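Local coordinates for ribosomal RNA processing protein 6 (Trypanosoma brucei brucei, PDB 4NLC), which probably degrades and trims RNA from the 3' end as a 3'-5' exoribonuclease of the nuclear exosome, and is represented here by its catalytic core, at residues 7-12 / 124-129; 110-115 / 130-135; 72-77 / 81-86; 206-209 / 214-217. The protein carries 1 engineered substitution. All blocks are in the same frame, centred on the assembly; numbering follows the deposited sequence.

Interaction 1 of 4, residues 7-12 / 124-129; sequences LTFEHP and DCLKVR
The guanidinium of Arg-129 lies flat on one face of the Phe-9 ring, the two planes only 7° apart and CZ 3.9 Å from the ring centroid, a parallel cation-pi stack. NE sits over the middle of the ring. The CD methylene joins in as a CH-pi donor, 3.5 Å from the same centroid, so both the charged plane and the last aliphatic carbon of the arginine are used. Arg-129 can deliver them because CG is anti to the backbone N (chi1 -176°) and the chain then runs extended as far as NE. At the ring edge, Leu-126 CD2 approaches Phe-9 CE1 at 4.2 Å, an apolar neighbour for the buried aromatic. Leu-126 and Arg-129 are presented by a type I turn, and Asp-124 OD1 steadies its start by accepting from Leu-126 N and Lys-127 N, as in an Asx turn. The stack lays the N-terminal segment, ahead of strand 23-25, against the exonuclease domain.

Away from the stack the contact loosens. A water in the guanidinium plane makes long, weak bonds to Arg-129 NE and Glu-10 N, while the exposed Glu-10 is poorly ordered. Arginine thus gives its flat face to phenylalanine while NH1 pairs with the carboxylate of Asp-161 in a salt bridge; the positive charge probably polarises the electron-rich ring beneath it, so electrostatics adds to dispersion.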
loop_
_atom_site.group_PDB
_atom_site.type_symbol
_atom_site.label_atom_id
_atom_site.label_comp_id
_atom_site.label_asym_id
_atom_site.label_seq_id
_atom_site.Cartn_x
_atom_site.Cartn_y
_atom_site.Cartn_z
ATOM N N LEU A 7 15.149 5.171 -8.750
ATOM C CA LEU A 7 16.319 5.910 -9.224
ATOM C C LEU A 7 16.034 7.427 -9.376
ATOM O O LEU A 7 16.974 8.223 -9.383
ATOM C CB LEU A 7 16.907 5.288 -10.520
ATOM C CG LEU A 7 17.171 3.741 -10.562
ATOM C CD1 LEU A 7 18.065 3.372 -11.738
ATOM C CD2 LEU A 7 17.818 3.201 -9.266
ATOM N N THR A 8 14.741 7.814 -9.467
ATOM C CA THR A 8 14.279 9.204 -9.558
ATOM C C THR A 8 13.977 9.724 -8.137
ATOM O O THR A 8 13.606 10.891 -7.993
ATOM C CB THR A 8 12.991 9.337 -10.427
ATOM O OG1 THR A 8 11.836 8.971 -9.658
ATOM C CG2 THR A 8 13.048 8.551 -11.732
ATOM N N PHE A 9 14.058 8.855 -7.100
ATOM C CA PHE A 9 13.743 9.293 -5.732
ATOM C C PHE A 9 14.748 10.314 -5.232
ATOM O O PHE A 9 15.942 10.161 -5.476
ATOM C CB PHE A 9 13.572 8.124 -4.739
ATOM C CG PHE A 9 12.386 7.192 -4.929
ATOM C CD1 PHE A 9 11.439 7.425 -5.929
ATOM C CD2 PHE A 9 12.221 6.073 -4.108
ATOM C CE1 PHE A 9 10.366 6.543 -6.123
ATOM C CE2 PHE A 9 11.129 5.210 -4.282
ATOM C CZ PHE A 9 10.205 5.454 -5.287
ATOM N N GLU A 10 14.253 11.393 -4.603
ATOM C CA GLU A 10 15.086 12.471 -4.050
ATOM C C GLU A 10 15.840 11.923 -2.835
ATOM O O GLU A 10 16.969 12.334 -2.555
ATOM C CB GLU A 10 14.229 13.689 -3.661
ATOM C CG GLU A 10 13.537 14.371 -4.838
ATOM C CD GLU A 10 14.423 15.124 -5.809
ATOM O OE1 GLU A 10 15.048 16.129 -5.396
ATOM O OE2 GLU A 10 14.469 14.728 -6.997
ATOM N N HIS A 11 15.213 10.946 -2.162
ATOM C CA HIS A 11 15.741 10.247 -1.004
ATOM C C HIS A 11 15.739 8.729 -1.312
ATOM O O HIS A 11 14.665 8.169 -1.567
ATOM C CB HIS A 11 14.882 10.557 0.250
ATOM C CG HIS A 11 14.482 11.998 0.416
ATOM N ND1 HIS A 11 13.500 12.577 -0.384
ATOM C CD2 HIS A 11 14.905 12.919 1.318
ATOM C CE1 HIS A 11 13.368 13.825 0.051
ATOM N NE2 HIS A 11 14.194 14.078 1.072
ATOM N N PRO A 12 16.913 8.049 -1.332
ATOM C CA PRO A 12 16.914 6.583 -1.553
ATOM C C PRO A 12 16.268 5.830 -0.366
ATOM O O PRO A 12 16.273 6.354 0.750
ATOM C CB PRO A 12 18.399 6.247 -1.712
ATOM C CG PRO A 12 19.097 7.298 -0.944
ATOM C CD PRO A 12 18.269 8.551 -1.035
ATOM N N ASP A 124 0.047 11.968 -9.436
ATOM C CA ASP A 124 1.230 11.189 -9.724
ATOM C C ASP A 124 2.231 11.237 -8.563
ATOM O O ASP A 124 3.127 12.079 -8.533
ATOM C CB ASP A 124 1.847 11.570 -11.077
ATOM C CG ASP A 124 2.946 10.638 -11.522
ATOM O OD1 ASP A 124 3.526 9.937 -10.653
ATOM O OD2 ASP A 124 3.267 10.640 -12.721
ATOM N N CYS A 125 2.050 10.291 -7.615
ATOM C CA CYS A 125 2.849 9.957 -6.415
ATOM C C CYS A 125 4.288 9.717 -6.708
ATOM O O CYS A 125 5.057 9.626 -5.758
ATOM C CB CYS A 125 2.292 8.702 -5.756
ATOM S SG CYS A 125 0.747 8.950 -4.925
ATOM N N LEU A 126 4.612 9.356 -7.940
ATOM C CA LEU A 126 5.982 9.095 -8.300
ATOM C C LEU A 126 6.659 10.401 -8.636
ATOM O O LEU A 126 7.693 10.716 -8.066
ATOM C CB LEU A 126 6.077 8.094 -9.466
ATOM C CG LEU A 126 5.744 6.641 -9.125
ATOM C CD1 LEU A 126 5.787 5.749 -10.383
ATOM C CD2 LEU A 126 6.662 6.105 -8.023
ATOM N N LYS A 127 6.051 11.178 -9.525
ATOM C CA LYS A 127 6.577 12.460 -9.970
ATOM C C LYS A 127 6.595 13.491 -8.849
ATOM O O LYS A 127 7.520 14.293 -8.809
ATOM C CB LYS A 127 5.805 12.976 -11.200
ATOM C CG LYS A 127 6.598 14.018 -11.964
ATOM C CD LYS A 127 6.566 13.832 -13.460
ATOM C CE LYS A 127 7.272 14.972 -14.150
ATOM N NZ LYS A 127 8.677 15.134 -13.673
ATOM N N VAL A 128 5.606 13.476 -7.936
ATOM C CA VAL A 128 5.592 14.458 -6.828
ATOM C C VAL A 128 5.794 13.764 -5.454
ATOM O O VAL A 128 5.428 14.331 -4.420
ATOM C CB VAL A 128 4.368 15.441 -6.858
ATOM C CG1 VAL A 128 4.338 16.227 -8.164
ATOM C CG2 VAL A 128 3.045 14.727 -6.638
ATOM N N ARG A 129 6.467 12.574 -5.452
ATOM C CA ARG A 129 6.787 11.799 -4.249
ATOM C C ARG A 129 7.338 12.656 -3.129
ATOM O O ARG A 129 6.826 12.591 -2.012
ATOM C CB ARG A 129 7.776 10.658 -4.556
ATOM C CG ARG A 129 8.077 9.763 -3.346
ATOM C CD ARG A 129 9.076 8.693 -3.736
ATOM N NE ARG A 129 9.686 8.021 -2.589
ATOM C CZ ARG A 129 9.134 6.995 -1.947
ATOM N NH1 ARG A 129 7.953 6.516 -2.333
ATOM N NH2 ARG A 129 9.756 6.437 -0.920
HETATM O O HOH W 1 11.657 10.642 -2.829
#

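Interaction 2 of 4, residues 110-115 / 130-135; sequences CLMQIS and ANMYLM
Met-135 N donates to Met-132 O at 3.0 Å, the i to i+3 bond of a 3-10 turn, and this spacing sends both methionine side chains toward the strand. There they meet Met-112. Its chain stands straight out from the strand, with CG anti to the backbone N (chi1 176°) and chi2 likewise near 180°, before turning at SD. The sulfur of Met-112 passes 3.6 Å from SD of Met-135, and its methyl CE lies 3.6 Å from CE of Met-132. In both pairs the chains slide past one another in opposite directions, touching at sulfur and methyl. Two residues along the strand, on the same face, Ile-114 points CD1 at CE of Met-135; these methyls meet tip to tip at 4.0 Å.

All four residues are buried, and the contact across the segments is apolar, probably held mainly by dispersion. Methionine suits such a place because its unbranched, flexible thioether can bend to fit and its sulfur is readily polarised. Met-132 and Met-135 show this with bends at both chi2 and chi3.

Strand 108-115 belongs to the mixed sheet of the RNase H-like exonuclease domain, and near its start Cys-110 and Leu-111 form a classic bulge opposite Glu-98. Met-112 also touches Leu-97 of strand 92-100 and Val-123 of strand 120-123, so the methionines lie between the sheet and the 3-10 turn, with Ile-114 extending the apolar patch to Leu-87 of helix 77-87.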
loop_
_atom_site.group_PDB
_atom_site.type_symbol
_atom_site.label_atom_id
_atom_site.label_comp_id
_atom_site.label_asym_id
_atom_site.label_seq_id
_atom_site.Cartn_x
_atom_site.Cartn_y
_atom_site.Cartn_z
ATOM N N CYS A 110 2.228 4.332 -6.098
ATOM C CA CYS A 110 2.353 4.825 -7.471
ATOM C C CYS A 110 1.419 5.975 -7.853
ATOM O O CYS A 110 1.780 6.813 -8.684
ATOM C CB CYS A 110 2.176 3.667 -8.434
ATOM S SG CYS A 110 3.544 2.501 -8.397
ATOM N N LEU A 111 0.209 5.967 -7.305
ATOM C CA LEU A 111 -0.842 6.896 -7.680
ATOM C C LEU A 111 -1.786 7.085 -6.532
ATOM O O LEU A 111 -1.965 6.175 -5.724
ATOM C CB LEU A 111 -1.608 6.242 -8.833
ATOM C CG LEU A 111 -2.174 7.107 -9.937
ATOM C CD1 LEU A 111 -1.064 7.829 -10.719
ATOM C CD2 LEU A 111 -3.046 6.253 -10.869
ATOM N N MET A 112 -2.373 8.283 -6.449
ATOM C CA MET A 112 -3.371 8.616 -5.436
ATOM C C MET A 112 -4.560 9.148 -6.243
ATOM O O MET A 112 -4.381 9.956 -7.149
ATOM C CB MET A 112 -2.855 9.687 -4.446
ATOM C CG MET A 112 -3.904 10.144 -3.434
ATOM S SD MET A 112 -3.320 11.433 -2.299
ATOM C CE MET A 112 -2.462 10.450 -1.121
ATOM N N GLN A 113 -5.757 8.687 -5.921
ATOM C CA GLN A 113 -6.948 9.157 -6.609
ATOM C C GLN A 113 -7.776 9.873 -5.553
ATOM O O GLN A 113 -7.843 9.435 -4.396
ATOM C CB GLN A 113 -7.737 7.982 -7.244
ATOM C CG GLN A 113 -6.940 7.178 -8.286
ATOM C CD GLN A 113 -6.444 5.888 -7.718
ATOM O OE1 GLN A 113 -7.152 4.890 -7.657
ATOM N NE2 GLN A 113 -5.235 5.886 -7.244
ATOM N N ILE A 114 -8.362 10.999 -5.940
ATOM C CA ILE A 114 -9.203 11.791 -5.046
ATOM C C ILE A 114 -10.448 12.225 -5.781
ATOM O O ILE A 114 -10.340 12.831 -6.843
ATOM C CB ILE A 114 -8.468 13.035 -4.427
ATOM C CG1 ILE A 114 -7.239 12.638 -3.570
ATOM C CG2 ILE A 114 -9.436 13.869 -3.568
ATOM C CD1 ILE A 114 -6.011 13.458 -3.863
ATOM N N SER A 115 -11.615 12.020 -5.174
ATOM C CA SER A 115 -12.841 12.563 -5.733
ATOM C C SER A 115 -13.489 13.487 -4.724
ATOM O O SER A 115 -13.509 13.194 -3.524
ATOM C CB SER A 115 -13.836 11.469 -6.116
ATOM O OG SER A 115 -13.449 10.705 -7.247
ATOM N N ALA A 130 8.366 13.472 -3.442
ATOM C CA ALA A 130 9.076 14.344 -2.502
ATOM C C ALA A 130 8.211 15.485 -1.952
ATOM O O ALA A 130 8.574 16.081 -0.942
ATOM C CB ALA A 130 10.311 14.928 -3.177
ATOM N N ASN A 131 7.070 15.782 -2.609
ATOM C CA ASN A 131 6.193 16.903 -2.258
ATOM C C ASN A 131 4.858 16.509 -1.651
ATOM O O ASN A 131 4.042 17.388 -1.359
ATOM C CB ASN A 131 5.948 17.745 -3.532
ATOM C CG ASN A 131 7.204 17.925 -4.354
ATOM O OD1 ASN A 131 7.409 17.287 -5.392
ATOM N ND2 ASN A 131 8.119 18.706 -3.843
ATOM N N MET A 132 4.606 15.207 -1.491
ATOM C CA MET A 132 3.314 14.719 -0.992
ATOM C C MET A 132 2.980 15.200 0.437
ATOM O O MET A 132 1.804 15.291 0.784
ATOM C CB MET A 132 3.213 13.198 -1.117
ATOM C CG MET A 132 3.061 12.711 -2.550
ATOM S SD MET A 132 1.570 13.316 -3.363
ATOM C CE MET A 132 0.343 12.254 -2.596
ATOM N N TYR A 133 4.012 15.604 1.212
ATOM C CA TYR A 133 3.861 16.139 2.571
ATOM C C TYR A 133 2.934 17.372 2.589
ATOM O O TYR A 133 2.312 17.663 3.616
ATOM C CB TYR A 133 5.232 16.463 3.185
ATOM C CG TYR A 133 5.950 17.637 2.543
ATOM C CD1 TYR A 133 5.739 18.933 2.988
ATOM C CD2 TYR A 133 6.895 17.440 1.543
ATOM C CE1 TYR A 133 6.428 20.012 2.437
ATOM C CE2 TYR A 133 7.598 18.511 0.987
ATOM C CZ TYR A 133 7.336 19.801 1.417
ATOM O OH TYR A 133 7.997 20.875 0.873
ATOM N N LEU A 134 2.832 18.067 1.433
ATOM C CA LEU A 134 1.962 19.246 1.241
ATOM C C LEU A 134 0.477 18.940 1.396
ATOM O O LEU A 134 -0.322 19.853 1.523
ATOM C CB LEU A 134 2.233 19.963 -0.103
ATOM C CG LEU A 134 3.629 20.612 -0.234
ATOM C CD1 LEU A 134 3.887 21.050 -1.656
ATOM C CD2 LEU A 134 3.820 21.771 0.731
ATOM N N MET A 135 0.121 17.661 1.409
ATOM C CA MET A 135 -1.247 17.190 1.582
ATOM C C MET A 135 -1.604 17.067 3.070
ATOM O O MET A 135 -2.775 16.894 3.375
ATOM C CB MET A 135 -1.444 15.824 0.883
ATOM C CG MET A 135 -1.087 15.847 -0.595
ATOM S SD MET A 135 -2.117 14.733 -1.541
ATOM C CE MET A 135 -3.748 15.634 -1.401
#

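Interaction 3 of 4, residues 72-77 / 81-86; sequences TFVDTV and EALVAV
The carboxylate of Glu-81 has the methyl CG1 of Val-77 over one face, almost straight above CD at 4.1 Å. The carbonyl oxygen of Val-77 lies on that same side, further from the normal, 3.9 Å from CD. The second flat group is the peptide carbonyl of Val-77, met in its own plane by the amide of Glu-81: N to O is 2.9 Å and the N-H...O angle 158°. This is the i to i+4 bond that opens helix 77-87. Along with it, the methylene CG of Glu-81 comes to 3.3 Å from Val-77 O, because chi1 of -68° sets CG anti to the carbonyl carbon and turns the side chain back toward the helix start. A carboxylate there would probably be favoured by the positive end of the helix dipole.

Just ahead of the helix, Thr-76 is the N-cap, its hydroxyl capping a backbone N in the first turn and also pairing with Asp-79. The chain therefore passes from strand 71-74, the outermost strand on its side of the exonuclease sheet, through a short capped turn into a helix packed against that sheet. The inner face of the helix is carried by Leu-83, whose CD2 meets CG2 of Val-74 at 4.3 Å. A beta-branched valine suits the strand and a leucine the helix, where its longer chain reaches down to the sheet. Leu-83 goes on to Phe-121 and Val-123 of strand 120-123, whereas on the outer side Leu-134 packs against Val-77 and Glu-81.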
loop_
_atom_site.group_PDB
_atom_site.type_symbol
_atom_site.label_atom_id
_atom_site.label_comp_id
_atom_site.label_asym_id
_atom_site.label_seq_id
_atom_site.Cartn_x
_atom_site.Cartn_y
_atom_site.Cartn_z
ATOM N N THR A 72 -8.765 15.839 -13.457
ATOM C CA THR A 72 -7.464 16.516 -13.552
ATOM C C THR A 72 -6.345 15.559 -13.160
ATOM O O THR A 72 -6.444 14.863 -12.144
ATOM C CB THR A 72 -7.452 17.814 -12.738
ATOM O OG1 THR A 72 -8.543 18.634 -13.157
ATOM C CG2 THR A 72 -6.107 18.584 -12.842
ATOM N N PHE A 73 -5.310 15.497 -14.000
ATOM C CA PHE A 73 -4.138 14.676 -13.756
ATOM C C PHE A 73 -3.090 15.612 -13.173
ATOM O O PHE A 73 -2.720 16.579 -13.817
ATOM C CB PHE A 73 -3.655 13.960 -15.035
ATOM C CG PHE A 73 -2.464 13.066 -14.752
ATOM C CD1 PHE A 73 -2.620 11.867 -14.072
ATOM C CD2 PHE A 73 -1.184 13.447 -15.129
ATOM C CE1 PHE A 73 -1.512 11.061 -13.768
ATOM C CE2 PHE A 73 -0.079 12.640 -14.828
ATOM C CZ PHE A 73 -0.250 11.459 -14.146
ATOM N N VAL A 74 -2.666 15.357 -11.923
ATOM C CA VAL A 74 -1.751 16.218 -11.179
ATOM C C VAL A 74 -0.369 15.566 -11.130
ATOM O O VAL A 74 -0.225 14.464 -10.578
ATOM C CB VAL A 74 -2.313 16.502 -9.743
ATOM C CG1 VAL A 74 -1.283 17.234 -8.877
ATOM C CG2 VAL A 74 -3.647 17.246 -9.784
ATOM N N ASP A 75 0.651 16.253 -11.700
ATOM C CA ASP A 75 1.988 15.691 -11.699
ATOM C C ASP A 75 3.079 16.727 -11.496
ATOM O O ASP A 75 4.256 16.423 -11.734
ATOM C CB ASP A 75 2.245 14.806 -12.947
ATOM C CG ASP A 75 2.324 15.506 -14.293
ATOM O OD1 ASP A 75 1.897 16.686 -14.385
ATOM O OD2 ASP A 75 2.749 14.845 -15.282
ATOM N N THR A 76 2.715 17.929 -11.002
ATOM C CA THR A 76 3.709 18.971 -10.631
ATOM C C THR A 76 3.387 19.464 -9.219
ATOM O O THR A 76 2.257 19.235 -8.753
ATOM C CB THR A 76 3.786 20.140 -11.630
ATOM O OG1 THR A 76 2.579 20.890 -11.581
ATOM C CG2 THR A 76 4.097 19.700 -13.038
ATOM N N VAL A 77 4.366 20.131 -8.545
ATOM C CA VAL A 77 4.231 20.677 -7.181
ATOM C C VAL A 77 3.109 21.708 -7.134
ATOM O O VAL A 77 2.273 21.619 -6.252
ATOM C CB VAL A 77 5.540 21.286 -6.590
ATOM C CG1 VAL A 77 5.374 21.636 -5.100
ATOM C CG2 VAL A 77 6.718 20.357 -6.771
ATOM N N GLU A 81 -0.358 21.703 -4.985
ATOM C CA GLU A 81 -0.717 22.781 -4.062
ATOM C C GLU A 81 -2.089 23.340 -4.414
ATOM O O GLU A 81 -2.890 23.556 -3.508
ATOM C CB GLU A 81 0.332 23.913 -4.099
ATOM C CG GLU A 81 1.667 23.474 -3.532
ATOM C CD GLU A 81 2.772 24.500 -3.618
ATOM O OE1 GLU A 81 2.995 25.053 -4.719
ATOM O OE2 GLU A 81 3.441 24.722 -2.587
ATOM N N ALA A 82 -2.360 23.576 -5.731
ATOM C CA ALA A 82 -3.662 24.060 -6.191
ATOM C C ALA A 82 -4.748 23.044 -5.774
ATOM O O ALA A 82 -5.818 23.440 -5.303
ATOM C CB ALA A 82 -3.672 24.251 -7.713
ATOM N N LEU A 83 -4.447 21.743 -5.909
ATOM C CA LEU A 83 -5.374 20.668 -5.529
ATOM C C LEU A 83 -5.645 20.677 -3.989
ATOM O O LEU A 83 -6.791 20.605 -3.575
ATOM C CB LEU A 83 -4.842 19.300 -6.002
ATOM C CG LEU A 83 -5.434 18.061 -5.296
ATOM C CD1 LEU A 83 -6.944 17.900 -5.585
ATOM C CD2 LEU A 83 -4.685 16.828 -5.659
ATOM N N VAL A 84 -4.600 20.826 -3.177
ATOM C CA VAL A 84 -4.687 20.882 -1.718
ATOM C C VAL A 84 -5.653 22.027 -1.278
ATOM O O VAL A 84 -6.447 21.816 -0.367
ATOM C CB VAL A 84 -3.266 20.932 -1.065
ATOM C CG1 VAL A 84 -3.304 21.373 0.405
ATOM C CG2 VAL A 84 -2.574 19.577 -1.200
ATOM N N ALA A 85 -5.635 23.178 -1.962
ATOM C CA ALA A 85 -6.528 24.303 -1.606
ATOM C C ALA A 85 -7.970 24.020 -1.996
ATOM O O ALA A 85 -8.873 24.444 -1.284
ATOM C CB ALA A 85 -6.040 25.617 -2.210
ATOM N N VAL A 86 -8.192 23.290 -3.103
ATOM C CA VAL A 86 -9.536 22.884 -3.533
ATOM C C VAL A 86 -10.102 21.932 -2.431
ATOM O O VAL A 86 -11.203 22.152 -1.935
ATOM C CB VAL A 86 -9.521 22.187 -4.934
ATOM C CG1 VAL A 86 -10.777 21.352 -5.165
ATOM C CG2 VAL A 86 -9.335 23.204 -6.058
#

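Interaction 4 of 4, residues 206-209 / 214-217; sequences WRVR and EMVS
Met-215 reaches from helix 213-224 to the indole of Trp-206. Its CB passes 3.8 Å from CH2 of the six-membered ring, and CG follows at 4.1 Å from the same ring atom. SD then stands high above the face, 5.0 Å from the ring centroid, a Met-aromatic contact at a distance. The chain is extended through chi2 but bends at SD (chi3 76°), and that bend lowers the methyl CE onto the ring. CE lies 3.6 Å from the centroid of the six-membered ring and only 10° off its normal, a CH-pi contact over that ring and so off-centre on the indole as a whole. The methyl has a looser neighbour in CG2 of Val-208, at 4.5 Å. The backbone of Met-215 takes part too: its carbonyl oxygen lies in the indole plane at the edge, 3.5 Å from CH2 of Trp-206.

The loop that carries the indole is braced from within. Arg-209 NH1 donates to both Trp-206 O and Val-208 O, lying above each carbonyl plane, while its NE forms a salt bridge with Asp-124. Trp-206 itself packs onto Cys-110 and Leu-111 of strand 108-115, so the indole is held between the exonuclease sheet and helix 213-224. A large flat ring suits that position, and a slender methionine can fold a methyl onto it. The contact uses both characters of the aromatic: electron-rich pi face toward a methyl, and the slightly positive C-H edge toward a carbonyl oxygen, so that dispersion and weak electrostatics probably act together.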
loop_
_atom_site.group_PDB
_atom_site.type_symbol
_atom_site.label_atom_id
_atom_site.label_comp_id
_atom_site.label_asym_id
_atom_site.label_seq_id
_atom_site.Cartn_x
_atom_site.Cartn_y
_atom_site.Cartn_z
ATOM N N TRP A 206 1.581 -0.125 -12.060
ATOM C CA TRP A 206 1.238 1.280 -11.838
ATOM C C TRP A 206 2.456 2.214 -11.875
ATOM O O TRP A 206 2.302 3.420 -11.731
ATOM C CB TRP A 206 0.411 1.438 -10.568
ATOM C CG TRP A 206 -0.959 0.884 -10.745
ATOM C CD1 TRP A 206 -1.409 -0.346 -10.354
ATOM C CD2 TRP A 206 -2.042 1.502 -11.458
ATOM N NE1 TRP A 206 -2.719 -0.523 -10.760
ATOM C CE2 TRP A 206 -3.124 0.589 -11.456
ATOM C CE3 TRP A 206 -2.202 2.749 -12.095
ATOM C CZ2 TRP A 206 -4.361 0.896 -12.031
ATOM C CZ3 TRP A 206 -3.412 3.028 -12.712
ATOM C CH2 TRP A 206 -4.480 2.117 -12.662
ATOM N N ARG A 207 3.642 1.667 -12.171
ATOM C CA ARG A 207 4.852 2.469 -12.332
ATOM C C ARG A 207 4.917 3.060 -13.739
ATOM O O ARG A 207 5.732 3.948 -13.970
ATOM C CB ARG A 207 6.092 1.579 -12.188
ATOM C CG ARG A 207 6.240 0.895 -10.845
ATOM C CD ARG A 207 7.503 0.070 -10.864
ATOM N NE ARG A 207 7.426 -0.986 -11.869
ATOM C CZ ARG A 207 8.480 -1.623 -12.346
ATOM N NH1 ARG A 207 9.698 -1.299 -11.936
ATOM N NH2 ARG A 207 8.329 -2.577 -13.248
ATOM N N VAL A 208 4.145 2.519 -14.704
ATOM C CA VAL A 208 4.270 2.956 -16.097
ATOM C C VAL A 208 3.779 4.383 -16.307
ATOM O O VAL A 208 2.785 4.820 -15.719
ATOM C CB VAL A 208 3.688 1.980 -17.164
ATOM C CG1 VAL A 208 4.323 0.590 -17.041
ATOM C CG2 VAL A 208 2.163 1.895 -17.105
ATOM N N ARG A 209 4.539 5.113 -17.114
ATOM C CA ARG A 209 4.244 6.478 -17.519
ATOM C C ARG A 209 4.527 6.579 -19.021
ATOM O O ARG A 209 5.575 6.121 -19.475
ATOM C CB ARG A 209 5.052 7.524 -16.705
ATOM C CG ARG A 209 4.793 7.527 -15.186
ATOM C CD ARG A 209 3.361 7.954 -14.823
ATOM N NE ARG A 209 3.163 7.984 -13.372
ATOM C CZ ARG A 209 2.672 6.997 -12.632
ATOM N NH1 ARG A 209 2.297 5.857 -13.194
ATOM N NH2 ARG A 209 2.552 7.145 -11.323
ATOM N N GLU A 214 -7.216 3.556 -20.394
ATOM C CA GLU A 214 -7.968 2.507 -19.680
ATOM C C GLU A 214 -7.616 2.487 -18.193
ATOM O O GLU A 214 -8.485 2.236 -17.340
ATOM C CB GLU A 214 -7.722 1.117 -20.298
ATOM C CG GLU A 214 -8.167 0.961 -21.746
ATOM C CD GLU A 214 -7.224 1.434 -22.846
ATOM O OE1 GLU A 214 -7.526 1.126 -24.022
ATOM O OE2 GLU A 214 -6.204 2.105 -22.555
ATOM N N MET A 215 -6.325 2.730 -17.890
ATOM C CA MET A 215 -5.821 2.786 -16.511
ATOM C C MET A 215 -6.181 4.140 -15.849
ATOM O O MET A 215 -6.461 4.182 -14.643
ATOM C CB MET A 215 -4.325 2.493 -16.475
ATOM C CG MET A 215 -4.025 1.021 -16.593
ATOM S SD MET A 215 -2.279 0.602 -16.768
ATOM C CE MET A 215 -1.683 0.801 -15.131
ATOM N N VAL A 216 -6.267 5.228 -16.648
ATOM C CA VAL A 216 -6.718 6.527 -16.121
ATOM C C VAL A 216 -8.199 6.346 -15.704
ATOM O O VAL A 216 -8.578 6.742 -14.604
ATOM C CB VAL A 216 -6.539 7.688 -17.131
ATOM C CG1 VAL A 216 -7.189 8.964 -16.614
ATOM C CG2 VAL A 216 -5.061 7.931 -17.455
ATOM N N SER A 217 -9.001 5.685 -16.560
ATOM C CA SER A 217 -10.421 5.413 -16.288
ATOM C C SER A 217 -10.597 4.497 -15.060
ATOM O O SER A 217 -11.422 4.806 -14.196
ATOM C CB SER A 217 -11.117 4.846 -17.518
ATOM O OG SER A 217 -12.468 4.593 -17.187
#

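Interactions 2 and 4 are buried, whereas interactions 1 and 3 are only partly so. Interactions 2 and 3 are close neighbours, centres about 9 Å apart, and share the mixed sheet: one packs thioethers on a face of the sheet, the other packs an outer strand against its helix through valine and leucine, with a backbone bond inside the helix's first turn. Both aromatic contacts offer a ring face, but in the partly buried interaction 1 it receives a cation, and in the buried interaction 4 a methyl. Arg-209 of interaction 4 reaches both interaction 1 and, by a weak bond from NH2 to Cys-110 O, interaction 2.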